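Local structure of putative short-chain dehydrogenase/reductase (5IZ4) at residues A[199-207]-A[235-245]. The protein binds ADP in its nucleotide site and is probably an NAD(P)(H)-dependent oxidoreductase of the short-chain dehydrogenase/reductase family. Residues are numbered along the deposited sequence; the frame is centred on the assembly and turned at random. Where two conformers were deposited one is given.
Sequences ALAPGMVDD and VSRPAEIAELA
Val205 and Ser236 form a single backbone bridge. Ser236 N gives a hydrogen bond to Met204 O at 3.0 Å. Asp206 N gives one to Ser236 O at 2.9 Å. Ser236 O also receives a CA-H...O contact from Val205. A water bonded to Met204 O and Ser236 OG links the loop just after the strand to this bridge, weakly at Gly203 N. Arg237 N bonds Glu240 OE2 from above the carboxylate plane, and Arg234 forms a salt bridge with the same oxygen.

Apolar contacts join the strand to the helix. Leu200 CD2 meets Leu244 CD2 tip to tip at 3.6 Å. Leu200 CD1 lies against Ile241 CG2 at 3.7 Å. Ile241 CD1 reaches Pro202 CB at 4.0 Å. In the loop beyond the strand, Val205 CG1, anti to its backbone N (chi1 179°), is thereby set beside the ring of Pro238, 4.0 Å from CD.

Helix 238-245 runs nearly antiparallel to strand 199-202, at 158°, the strand being the end of 195-202 in the parallel sheet. Ile26 of helix 25-36 touches Ile241. Asp207 touches bound ADP. This is a helix packed on the central parallel sheet of a Rossmann fold, beside its nucleotide site.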
# COMPACT_ATOMS: atom_id res chain seq x y z
N ALA A 199 1.67 -13.24 -6.02
CA ALA A 199 1.52 -13.89 -4.73
C ALA A 199 0.06 -13.86 -4.31
O ALA A 199 -0.70 -12.97 -4.74
CB ALA A 199 2.39 -13.24 -3.63
N LEU A 200 -0.33 -14.84 -3.50
CA LEU A 200 -1.67 -14.88 -2.91
C LEU A 200 -1.54 -14.70 -1.41
O LEU A 200 -0.63 -15.24 -0.79
CB LEU A 200 -2.37 -16.22 -3.20
CG LEU A 200 -2.38 -16.68 -4.65
CD1 LEU A 200 -3.25 -17.92 -4.84
CD2 LEU A 200 -2.89 -15.56 -5.49
N ALA A 201 -2.47 -13.93 -0.81
CA ALA A 201 -2.42 -13.68 0.63
C ALA A 201 -3.74 -14.14 1.24
O ALA A 201 -4.65 -13.32 1.47
CB ALA A 201 -2.13 -12.22 0.95
N PRO A 202 -3.88 -15.43 1.51
CA PRO A 202 -5.09 -15.93 2.17
C PRO A 202 -5.15 -15.46 3.62
O PRO A 202 -4.12 -15.25 4.27
CB PRO A 202 -4.95 -17.46 2.11
CG PRO A 202 -3.76 -17.73 1.25
CD PRO A 202 -2.90 -16.50 1.26
N GLY A 203 -6.37 -15.33 4.12
CA GLY A 203 -6.60 -15.17 5.54
C GLY A 203 -6.84 -16.51 6.18
O GLY A 203 -6.00 -17.41 6.07
N MET A 204 -7.98 -16.67 6.85
CA MET A 204 -8.29 -17.92 7.55
C MET A 204 -8.68 -18.99 6.54
O MET A 204 -9.54 -18.76 5.69
CB MET A 204 -9.41 -17.70 8.56
CG MET A 204 -9.10 -16.68 9.64
SD MET A 204 -7.62 -17.13 10.56
CE MET A 204 -6.48 -15.86 10.01
N VAL A 205 -8.04 -20.16 6.63
CA VAL A 205 -8.33 -21.27 5.73
C VAL A 205 -8.57 -22.52 6.57
O VAL A 205 -7.74 -22.89 7.42
CB VAL A 205 -7.19 -21.51 4.72
CG1 VAL A 205 -7.52 -22.69 3.82
CG2 VAL A 205 -6.96 -20.26 3.88
N ASP A 206 -9.70 -23.18 6.34
CA ASP A 206 -10.03 -24.40 7.07
C ASP A 206 -9.72 -25.61 6.19
O ASP A 206 -10.40 -25.86 5.19
CB ASP A 206 -11.50 -24.39 7.49
CG ASP A 206 -11.88 -25.62 8.29
OD1 ASP A 206 -10.97 -26.29 8.84
OD2 ASP A 206 -13.08 -25.91 8.38
N ASP A 207 -8.70 -26.38 6.59
CA ASP A 207 -8.28 -27.56 5.84
C ASP A 207 -9.13 -28.79 6.14
O ASP A 207 -8.88 -29.85 5.56
CB ASP A 207 -6.81 -27.87 6.13
CG ASP A 207 -5.88 -26.73 5.72
OD1 ASP A 207 -5.64 -26.58 4.51
OD2 ASP A 207 -5.40 -26.00 6.61
N VAL A 235 -15.05 -18.54 6.66
CA VAL A 235 -13.64 -18.84 6.42
C VAL A 235 -13.50 -19.38 5.01
O VAL A 235 -14.47 -19.80 4.37
CB VAL A 235 -13.09 -19.86 7.45
CG1 VAL A 235 -13.26 -19.30 8.84
CG2 VAL A 235 -13.81 -21.19 7.31
N SER A 236 -12.27 -19.36 4.50
CA SER A 236 -12.00 -19.91 3.18
C SER A 236 -11.73 -21.41 3.26
O SER A 236 -11.23 -21.92 4.27
CB SER A 236 -10.78 -19.23 2.53
OG SER A 236 -11.07 -17.89 2.20
N ARG A 237 -12.07 -22.11 2.19
CA ARG A 237 -11.62 -23.48 2.02
C ARG A 237 -10.53 -23.51 0.97
O ARG A 237 -10.41 -22.59 0.16
CB ARG A 237 -12.79 -24.39 1.62
CG ARG A 237 -13.71 -24.66 2.82
CD ARG A 237 -14.98 -25.39 2.45
NE ARG A 237 -14.83 -26.84 2.48
CZ ARG A 237 -14.92 -27.57 3.59
NH1 ARG A 237 -15.16 -26.99 4.76
NH2 ARG A 237 -14.78 -28.89 3.52
N PRO A 238 -9.65 -24.53 0.99
CA PRO A 238 -8.51 -24.50 0.07
C PRO A 238 -8.89 -24.34 -1.39
O PRO A 238 -8.16 -23.68 -2.13
CB PRO A 238 -7.83 -25.85 0.33
CG PRO A 238 -8.17 -26.17 1.73
CD PRO A 238 -9.56 -25.63 1.96
N ALA A 239 -10.03 -24.90 -1.81
CA ALA A 239 -10.45 -24.83 -3.22
C ALA A 239 -10.54 -23.40 -3.73
O ALA A 239 -10.25 -23.15 -4.91
CB ALA A 239 -11.80 -25.53 -3.39
N GLU A 240 -10.93 -22.43 -2.89
CA GLU A 240 -11.03 -21.03 -3.32
C GLU A 240 -9.66 -20.46 -3.68
O GLU A 240 -9.53 -19.63 -4.59
CB GLU A 240 -11.64 -20.17 -2.22
CG GLU A 240 -12.99 -20.60 -1.71
CD GLU A 240 -13.30 -19.94 -0.38
OE1 GLU A 240 -12.80 -18.82 -0.15
OE2 GLU A 240 -14.00 -20.56 0.45
N ILE A 241 -8.64 -20.85 -2.91
CA ILE A 241 -7.30 -20.35 -3.19
C ILE A 241 -6.77 -20.99 -4.47
O ILE A 241 -6.07 -20.35 -5.26
CB ILE A 241 -6.37 -20.60 -1.99
CG1 ILE A 241 -7.03 -20.12 -0.70
CG2 ILE A 241 -5.03 -19.89 -2.21
CD1 ILE A 241 -7.45 -18.63 -0.72
N ALA A 242 -7.10 -22.27 -4.68
CA ALA A 242 -6.78 -22.95 -5.94
C ALA A 242 -7.44 -22.24 -7.12
O ALA A 242 -6.81 -22.08 -8.17
CB ALA A 242 -7.24 -24.41 -5.88
N GLU A 243 -8.70 -21.82 -6.97
CA GLU A 243 -9.36 -21.09 -8.06
C GLU A 243 -8.60 -19.83 -8.41
O GLU A 243 -8.45 -19.48 -9.59
CB GLU A 243 -10.81 -20.72 -7.69
CG GLU A 243 -11.84 -21.84 -7.76
CD GLU A 243 -12.07 -22.39 -9.17
OE1 GLU A 243 -12.47 -23.56 -9.26
OE2 GLU A 243 -11.89 -21.66 -10.17
N LEU A 244 -8.13 -19.10 -7.39
CA LEU A 244 -7.36 -17.89 -7.64
C LEU A 244 -6.04 -18.20 -8.33
O LEU A 244 -5.63 -17.49 -9.25
CB LEU A 244 -7.15 -17.16 -6.31
CG LEU A 244 -6.48 -15.79 -6.23
CD1 LEU A 244 -7.19 -14.74 -7.07
CD2 LEU A 244 -6.44 -15.35 -4.77
N ALA A 245 -5.35 -19.27 -7.91
CA ALA A 245 -4.11 -19.63 -8.58
C ALA A 245 -4.36 -20.00 -10.03
O ALA A 245 -3.58 -19.62 -10.92
CB ALA A 245 -3.42 -20.79 -7.85
O HOH W 1 -9.02 -16.67 3.91